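Local atomic coordinates of protease VP4 (Blotched snakehead virus, PDB entry 2GEF), a protein that hydrolyses peptide bonds with a serine/lysine catalytic dyad and probably cleaves the viral structural polyprotein from which it is itself derived. Residues A[10-15]-A[36-41]; A[102-107]-A[142-147]; A[183-188]-A[195-200]. All coordinates share one frame; numbering follows the deposited sequence.

Contact 1: residues A[10-15]-A[36-41]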
loop_
_atom_site.group_PDB
_atom_site.type_symbol
_atom_site.label_atom_id
_atom_site.label_comp_id
_atom_site.label_asym_id
_atom_site.label_seq_id
_atom_site.Cartn_x
_atom_site.Cartn_y
_atom_site.Cartn_z
ATOM N N GLN A 10 -21.217 6.594 7.632
ATOM C CA GLN A 10 -21.709 6.307 6.320
ATOM C C GLN A 10 -21.645 4.801 6.032
ATOM O O GLN A 10 -20.573 4.240 5.930
ATOM C CB GLN A 10 -20.884 7.124 5.282
ATOM C CG GLN A 10 -21.216 6.949 3.716
ATOM C CD GLN A 10 -22.609 7.262 3.369
ATOM O OE1 GLN A 10 -23.450 6.367 2.905
ATOM N NE2 GLN A 10 -22.958 8.463 3.685
ATOM N N THR A 11 -22.765 4.177 5.780
ATOM C CA THR A 11 -22.795 2.837 5.223
ATOM C C THR A 11 -22.302 2.779 3.742
ATOM O O THR A 11 -22.673 3.613 2.926
ATOM C CB THR A 11 -24.196 2.223 5.435
ATOM O OG1 THR A 11 -24.355 1.963 6.836
ATOM C CG2 THR A 11 -24.391 0.860 4.684
ATOM N N LEU A 12 -21.440 1.788 3.417
ATOM C CA LEU A 12 -20.651 1.685 2.155
ATOM C C LEU A 12 -21.036 0.302 1.637
ATOM O O LEU A 12 -21.227 -0.613 2.450
ATOM C CB LEU A 12 -19.123 1.731 2.548
ATOM C CG LEU A 12 -18.366 3.058 2.848
ATOM C CD1 LEU A 12 -16.725 2.935 2.749
ATOM C CD2 LEU A 12 -18.785 4.018 1.786
ATOM N N ALA A 13 -21.283 0.129 0.335
ATOM C CA ALA A 13 -21.401 -1.229 -0.273
ATOM C C ALA A 13 -20.018 -1.649 -0.792
ATOM O O ALA A 13 -19.521 -1.033 -1.670
ATOM C CB ALA A 13 -22.511 -1.288 -1.328
ATOM N N TYR A 14 -19.358 -2.584 -0.147
ATOM C CA TYR A 14 -17.972 -3.032 -0.493
ATOM C C TYR A 14 -17.913 -4.322 -1.297
ATOM O O TYR A 14 -18.556 -5.318 -0.992
ATOM C CB TYR A 14 -16.959 -2.932 0.766
ATOM C CG TYR A 14 -15.820 -3.954 0.916
ATOM C CD1 TYR A 14 -14.793 -3.968 0.047
ATOM C CD2 TYR A 14 -15.811 -4.894 1.949
ATOM C CE1 TYR A 14 -13.795 -4.927 0.050
ATOM C CE2 TYR A 14 -14.766 -5.883 2.033
ATOM C CZ TYR A 14 -13.708 -5.891 1.062
ATOM O OH TYR A 14 -12.563 -6.882 1.018
ATOM N N LYS A 15 -17.172 -4.263 -2.412
ATOM C CA LYS A 15 -16.784 -5.439 -3.187
ATOM C C LYS A 15 -15.263 -5.591 -3.283
ATOM O O LYS A 15 -14.461 -4.636 -3.106
ATOM C CB LYS A 15 -17.303 -5.335 -4.580
ATOM C CG LYS A 15 -18.788 -5.182 -4.672
ATOM C CD LYS A 15 -19.223 -5.685 -6.007
ATOM C CE LYS A 15 -20.622 -5.293 -6.280
ATOM N NZ LYS A 15 -21.211 -6.055 -7.492
ATOM N N VAL A 36 -8.185 2.164 -1.686
ATOM C CA VAL A 36 -9.652 2.187 -1.671
ATOM C C VAL A 36 -10.113 3.109 -2.891
ATOM O O VAL A 36 -9.386 4.070 -3.303
ATOM C CB VAL A 36 -10.211 2.636 -0.305
ATOM C CG1 VAL A 36 -9.656 1.839 0.865
ATOM C CG2 VAL A 36 -10.015 4.137 -0.073
ATOM N N ALA A 37 -11.273 2.791 -3.455
ATOM C CA ALA A 37 -11.910 3.553 -4.492
ATOM C C ALA A 37 -13.430 3.445 -4.314
ATOM O O ALA A 37 -13.966 2.423 -3.727
ATOM C CB ALA A 37 -11.504 3.080 -5.817
ATOM N N PHE A 38 -14.098 4.518 -4.752
ATOM C CA PHE A 38 -15.600 4.709 -4.638
ATOM C C PHE A 38 -16.290 4.966 -5.953
ATOM O O PHE A 38 -15.945 5.921 -6.607
ATOM C CB PHE A 38 -15.909 5.853 -3.628
ATOM C CG PHE A 38 -15.027 5.791 -2.396
ATOM C CD1 PHE A 38 -13.824 6.475 -2.352
ATOM C CD2 PHE A 38 -15.393 5.005 -1.329
ATOM C CE1 PHE A 38 -12.940 6.347 -1.234
ATOM C CE2 PHE A 38 -14.593 4.880 -0.208
ATOM C CZ PHE A 38 -13.329 5.573 -0.163
ATOM N N GLY A 39 -17.324 4.197 -6.331
ATOM C CA GLY A 39 -18.253 4.692 -7.401
ATOM C C GLY A 39 -19.709 4.825 -6.890
ATOM O O GLY A 39 -19.990 4.629 -5.670
ATOM N N ASP A 40 -20.617 5.148 -7.813
ATOM C CA ASP A 40 -22.063 5.073 -7.627
ATOM C C ASP A 40 -22.171 3.563 -7.379
ATOM O O ASP A 40 -21.351 2.845 -7.870
ATOM C CB ASP A 40 -22.833 5.398 -8.978
ATOM C CG ASP A 40 -22.350 6.616 -9.673
ATOM O OD1 ASP A 40 -21.756 7.519 -9.045
ATOM O OD2 ASP A 40 -22.594 6.657 -10.909
ATOM N N ASN A 41 -23.052 3.013 -6.609
ATOM C CA ASN A 41 -23.021 1.489 -6.666
ATOM C C ASN A 41 -22.172 0.783 -5.661
ATOM O O ASN A 41 -22.706 0.191 -4.764
ATOM C CB ASN A 41 -22.642 0.932 -8.092
ATOM C CG ASN A 41 -22.738 -0.638 -8.187
ATOM O OD1 ASN A 41 -21.745 -1.371 -7.996
ATOM N ND2 ASN A 41 -23.938 -1.138 -8.503
#
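L12 reaches F38 with a single methyl group. At its root L12 CB lies 6.2 Å from F38 CE2; with CG anti to the carbonyl carbon (chi1 -81°) the chain leans across the gap. At the branch L12 CG has closed to 5.2 Å from F38 CE2. CD1 continues the run almost straight (chi2 -161°), and L12 CD1 ends 4.1 Å from F38 CE2, near the plane of the ring and at its edge. The second methyl, L12 CD2, stays farther back, 4.7 Å from F38 CE2. The methyl CB of A13 rests 3.7 Å from the backbone O of N41, and the aliphatic CE of K15 comes within 4.4 Å of N41 OD1. All five touching residues are exposed, so this is a thin surface contact. Strand 31-38 and strand 43-52 form an antiparallel hairpin, with G39 to N41 in its turn; strand 14-15 pairs in parallel with 43-52, A13 and K15 both bonding the backbone of S43. L12 and F38 also touch S43, L12 reaches L172 of helix 170-178, and the F38 ring meets that of F169; the F38 side chain lies about 7 Å from that of the catalytic K173.

Contact 2: residues A[102-107]-A[142-147]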
loop_
_atom_site.group_PDB
_atom_site.type_symbol
_atom_site.label_atom_id
_atom_site.label_comp_id
_atom_site.label_asym_id
_atom_site.label_seq_id
_atom_site.Cartn_x
_atom_site.Cartn_y
_atom_site.Cartn_z
ATOM N N THR A 102 15.042 6.269 -4.698
ATOM C CA THR A 102 14.860 5.277 -5.737
ATOM C C THR A 102 13.477 5.486 -6.392
ATOM O O THR A 102 12.516 5.987 -5.776
ATOM C CB THR A 102 15.017 3.832 -5.135
ATOM O OG1 THR A 102 14.742 2.869 -6.166
ATOM C CG2 THR A 102 13.962 3.582 -3.879
ATOM N N ASP A 103 13.371 5.080 -7.643
ATOM C CA ASP A 103 12.028 4.903 -8.229
ATOM C C ASP A 103 11.300 3.733 -7.615
ATOM O O ASP A 103 11.909 2.789 -7.151
ATOM C CB ASP A 103 12.119 4.702 -9.775
ATOM C CG ASP A 103 12.735 5.933 -10.490
ATOM O OD1 ASP A 103 12.821 7.005 -9.941
ATOM O OD2 ASP A 103 13.173 5.833 -11.647
ATOM N N LEU A 104 10.004 3.703 -7.686
ATOM C CA LEU A 104 9.330 2.516 -7.157
ATOM C C LEU A 104 8.215 2.328 -8.140
ATOM O O LEU A 104 7.933 3.256 -8.911
ATOM C CB LEU A 104 8.734 2.735 -5.745
ATOM C CG LEU A 104 9.647 2.862 -4.462
ATOM C CD1 LEU A 104 9.695 4.325 -3.964
ATOM C CD2 LEU A 104 9.083 1.945 -3.283
ATOM N N THR A 105 7.649 1.119 -8.150
ATOM C CA THR A 105 6.492 0.813 -8.902
ATOM C C THR A 105 5.517 0.203 -7.956
ATOM O O THR A 105 5.945 -0.573 -7.073
ATOM C CB THR A 105 6.926 -0.291 -9.919
ATOM O OG1 THR A 105 7.968 0.245 -10.712
ATOM C CG2 THR A 105 5.844 -0.526 -10.886
ATOM N N ILE A 106 4.224 0.501 -8.059
ATOM C CA ILE A 106 3.222 -0.176 -7.207
ATOM C C ILE A 106 2.306 -1.031 -8.122
ATOM O O ILE A 106 2.130 -0.749 -9.315
ATOM C CB ILE A 106 2.406 0.873 -6.378
ATOM C CG1 ILE A 106 1.720 1.819 -7.344
ATOM C CG2 ILE A 106 3.347 1.673 -5.512
ATOM C CD1 ILE A 106 0.596 2.739 -6.872
ATOM N N LEU A 107 1.843 -2.136 -7.599
ATOM C CA LEU A 107 1.145 -3.173 -8.369
ATOM C C LEU A 107 -0.018 -3.732 -7.572
ATOM O O LEU A 107 0.147 -4.042 -6.344
ATOM C CB LEU A 107 2.073 -4.375 -8.745
ATOM C CG LEU A 107 3.374 -3.965 -9.523
ATOM C CD1 LEU A 107 4.461 -5.054 -9.393
ATOM C CD2 LEU A 107 3.059 -3.684 -10.912
ATOM N N ALA A 142 8.386 4.210 1.649
ATOM C CA ALA A 142 9.509 4.213 2.623
ATOM C C ALA A 142 10.093 2.867 2.984
ATOM O O ALA A 142 11.282 2.654 2.933
ATOM C CB ALA A 142 9.101 4.859 3.935
ATOM N N LEU A 143 9.272 2.032 3.569
ATOM C CA LEU A 143 9.790 0.686 3.944
ATOM C C LEU A 143 10.314 -0.002 2.637
ATOM O O LEU A 143 11.367 -0.679 2.671
ATOM C CB LEU A 143 8.644 -0.101 4.606
ATOM C CG LEU A 143 8.217 0.734 5.819
ATOM C CD1 LEU A 143 7.220 -0.085 6.591
ATOM C CD2 LEU A 143 9.329 0.711 6.715
ATOM N N ALA A 144 9.617 0.172 1.491
ATOM C CA ALA A 144 9.954 -0.627 0.293
ATOM C C ALA A 144 11.225 -0.094 -0.279
ATOM O O ALA A 144 11.963 -0.809 -0.862
ATOM C CB ALA A 144 8.850 -0.668 -0.761
ATOM N N SER A 145 11.473 1.175 -0.108
ATOM C CA SER A 145 12.692 1.748 -0.590
ATOM C C SER A 145 13.896 1.380 0.359
ATOM O O SER A 145 15.034 1.580 -0.012
ATOM C CB SER A 145 12.576 3.308 -0.656
ATOM O OG SER A 145 12.961 3.733 0.675
ATOM N N SER A 146 13.641 0.895 1.563
ATOM C CA SER A 146 14.738 0.590 2.428
ATOM C C SER A 146 14.916 -0.848 2.882
ATOM O O SER A 146 16.051 -1.283 3.019
ATOM C CB SER A 146 14.906 1.624 3.581
ATOM O OG SER A 146 13.722 2.079 4.226
ATOM N N LEU A 147 13.816 -1.581 3.093
ATOM C CA LEU A 147 13.895 -2.991 3.526
ATOM C C LEU A 147 14.315 -4.110 2.516
ATOM O O LEU A 147 13.930 -4.103 1.351
ATOM C CB LEU A 147 12.676 -3.373 4.350
ATOM C CG LEU A 147 12.339 -2.292 5.409
ATOM C CD1 LEU A 147 11.146 -2.807 6.137
ATOM C CD2 LEU A 147 13.535 -2.041 6.509
#
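T102 and L104 point their methyl groups at the same turn of helix 138-146, where S145 and A144 receive them. In T102 the hydroxyl is swung back and the methyl forward: OG1 stands anti to the backbone N (chi1 176°) and donates to D103 O at 3.0 Å, while CG2 presses on S145 CB at 3.5 Å. S145 is turned in the complementary way. Its OG folds back along the helix, at chi1 87°, to bond A142 O at 3.0 Å, and it is the carbon CB that meets the threonine methyl. A142 O is held by a second hydroxyl, S146 OG at 2.8 Å, which approaches from the opposite face of the carbonyl plane. Two residues on, L104 sends CD2 end-on to the methyl of A144, with 3.6 Å between CD2 and A144 CB; the same methyl lies 4.0 Å from S145 N. The closest approaches are carbon to carbon, and three of the four touching residues are buried. The contact sets A144 and S145 of helix 138-146 against the start of strand 104-109 and the loop leading into it; that strand pairs antiparallel with strand 43-52 and parallel with 75-77. From strand 43-52, A50 touches A144, and R52 NH2 bonds A144 O and, past the helix, L147 O, while A142 and L143 pack on helix 200-209.

Contact 3: residues A[183-188]-A[195-200]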
loop_
_atom_site.group_PDB
_atom_site.type_symbol
_atom_site.label_atom_id
_atom_site.label_comp_id
_atom_site.label_asym_id
_atom_site.label_seq_id
_atom_site.Cartn_x
_atom_site.Cartn_y
_atom_site.Cartn_z
ATOM N N PRO A 183 -2.331 -7.890 9.433
ATOM C CA PRO A 183 -2.706 -6.655 10.008
ATOM C C PRO A 183 -2.571 -5.419 9.165
ATOM O O PRO A 183 -1.664 -5.285 8.321
ATOM C CB PRO A 183 -1.837 -6.583 11.311
ATOM C CG PRO A 183 -0.546 -7.253 10.863
ATOM C CD PRO A 183 -1.149 -8.456 10.129
ATOM N N LEU A 184 -3.555 -4.525 9.390
ATOM C CA LEU A 184 -3.423 -3.106 9.039
ATOM C C LEU A 184 -2.615 -2.317 10.102
ATOM O O LEU A 184 -2.963 -2.357 11.273
ATOM C CB LEU A 184 -4.731 -2.470 8.736
ATOM C CG LEU A 184 -4.583 -1.086 8.073
ATOM C CD1 LEU A 184 -3.923 -1.123 6.788
ATOM C CD2 LEU A 184 -5.978 -0.342 7.915
ATOM N N VAL A 185 -1.484 -1.718 9.666
ATOM C CA VAL A 185 -0.591 -1.071 10.542
ATOM C C VAL A 185 -0.428 0.371 10.077
ATOM O O VAL A 185 -0.307 0.693 8.861
ATOM C CB VAL A 185 0.793 -1.785 10.580
ATOM C CG1 VAL A 185 1.745 -1.081 11.536
ATOM C CG2 VAL A 185 0.626 -3.226 11.034
ATOM N N GLY A 186 -0.495 1.263 11.012
ATOM C CA GLY A 186 -0.296 2.670 10.633
ATOM C C GLY A 186 -1.191 3.632 11.388
ATOM O O GLY A 186 -1.206 3.560 12.620
HETATM N N MSE A 187 -1.808 4.619 10.694
HETATM C CA MSE A 187 -2.639 5.547 11.447
HETATM C C MSE A 187 -3.821 5.943 10.568
HETATM O O MSE A 187 -3.616 6.351 9.396
HETATM C CB MSE A 187 -1.913 6.868 11.818
HETATM C CG MSE A 187 -0.868 6.876 12.821
HETATM SE SE MSE A 187 -0.401 8.748 13.133
HETATM C CE MSE A 187 -1.781 9.024 14.533
ATOM N N THR A 188 -5.037 5.793 11.133
ATOM C CA THR A 188 -6.263 6.147 10.460
ATOM C C THR A 188 -7.137 7.045 11.339
ATOM O O THR A 188 -6.965 7.010 12.560
ATOM C CB THR A 188 -6.980 4.998 10.000
ATOM O OG1 THR A 188 -7.416 4.240 11.125
ATOM C CG2 THR A 188 -6.110 4.170 9.143
ATOM N N THR A 195 -2.736 -2.134 14.645
ATOM C CA THR A 195 -1.655 -1.563 15.413
ATOM C C THR A 195 -1.303 -0.203 14.984
ATOM O O THR A 195 -1.064 -0.015 13.841
ATOM C CB THR A 195 -0.428 -2.352 15.121
ATOM O OG1 THR A 195 -0.790 -3.710 15.341
ATOM C CG2 THR A 195 0.803 -1.970 16.041
ATOM N N ARG A 196 -1.271 0.742 15.900
ATOM C CA ARG A 196 -1.080 2.150 15.558
ATOM C C ARG A 196 0.365 2.573 15.611
ATOM O O ARG A 196 1.004 2.353 16.616
ATOM C CB ARG A 196 -1.844 3.035 16.530
ATOM C CG ARG A 196 -2.035 4.473 15.967
ATOM C CD ARG A 196 -2.581 5.124 17.178
ATOM N NE ARG A 196 -2.606 6.549 17.269
ATOM C CZ ARG A 196 -3.454 7.338 16.618
ATOM N NH1 ARG A 196 -3.476 8.648 16.906
ATOM N NH2 ARG A 196 -4.278 6.833 15.709
ATOM N N ILE A 197 0.878 3.217 14.549
ATOM C CA ILE A 197 2.289 3.478 14.491
ATOM C C ILE A 197 2.402 4.898 14.022
ATOM O O ILE A 197 1.849 5.204 12.976
ATOM C CB ILE A 197 2.988 2.468 13.487
ATOM C CG1 ILE A 197 3.243 1.048 14.095
ATOM C CG2 ILE A 197 4.222 2.999 13.104
ATOM C CD1 ILE A 197 3.879 0.979 15.523
ATOM N N CYS A 198 3.091 5.772 14.768
ATOM C CA CYS A 198 3.116 7.235 14.482
ATOM C C CYS A 198 4.387 7.710 13.871
ATOM O O CYS A 198 4.540 8.855 13.499
ATOM C CB CYS A 198 2.897 8.007 15.834
ATOM S SG CYS A 198 1.281 7.412 16.447
ATOM N N THR A 199 5.344 6.823 13.781
ATOM C CA THR A 199 6.626 7.234 13.133
ATOM C C THR A 199 7.101 6.183 12.167
ATOM O O THR A 199 6.775 4.993 12.299
ATOM C CB THR A 199 7.784 7.670 14.190
ATOM O OG1 THR A 199 8.412 6.483 14.701
ATOM C CG2 THR A 199 7.180 8.531 15.390
ATOM N N LEU A 200 7.899 6.641 11.222
ATOM C CA LEU A 200 8.586 5.736 10.274
ATOM C C LEU A 200 9.602 4.728 10.853
ATOM O O LEU A 200 9.783 3.632 10.321
ATOM C CB LEU A 200 9.276 6.629 9.283
ATOM C CG LEU A 200 9.280 6.141 7.894
ATOM C CD1 LEU A 200 7.832 5.863 7.405
ATOM C CD2 LEU A 200 10.113 7.087 6.989
HETATM O O HOH W 1 -5.756 9.297 14.277
#
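G186 O is approached by two neighbours in segment 195-200: I197 N bonds it at 2.9 Å (N-H...O angle 160°), and R196 CA turns its hydrogen to the same oxygen at 3.3 Å. The amide donor stands 30° out of the carbonyl plane. In the other direction G186 N bonds T195 O at 3.2 Å, running nearly along the C=O axis, and a weak bond from T195 N to L184 O, 3.4 Å long, completes the ladder. Glycine suits this position, since at these backbone angles a CB would press against the preceding carbonyl oxygen. On the face carrying V185 and T195, V185 CG1 and I197 CG1 touch at 3.7 Å. On the R196 side, selenomethionine M187 crosses the arginine. Its chain bends at the last torsion (chi3 88°), which lays CE over one face of the guanidinium, off-centre toward the rim; the modelled approach is too tight to be taken literally. SE of M187 meets C198 SG at 3.9 Å. A water in the guanidinium plane accepts from R196 NH2 (3.2 Å) and donates to T188 O, bridging the two segments. T188 OG1 is bonded by E193 and G192 in the intervening loop, and R196 has a weak, long ion pair with E193. Further on, T199 is the N-cap of helix 200-209, its OG1 bonding D202 N; V185 and I197 both touch that helix. This is the alternating bond pattern of a parallel beta ladder, here joining edge strand 195-196 to strand 184-186 in a four-stranded mixed sheet; L184 of strand 184-186 packs beside the catalytic K173.

How the contacts relate
Along the chain the three contacts follow one another without overlap. Contacts 1 and 2 reach the same mixed sheet, on opposite sides of the chain's centre, with their own centres about 28 Å apart; strand 43-52 is their common neighbour. Contact 3 belongs to the second, four-stranded sheet, its centre about 23 Å from that of contact 1 and about 18 Å from that of contact 2. Contacts 2 and 3 touch directly, A142 CB lying 3.8 Å from L200 CD1, where helix 138-146 meets the start of helix 200-209. Contacts 1 and 3 do not touch, yet both border helix 170-178, so side chains from both sheets, V36 and L184, touch the catalytic K173, while contact 2 lies away from the dyad.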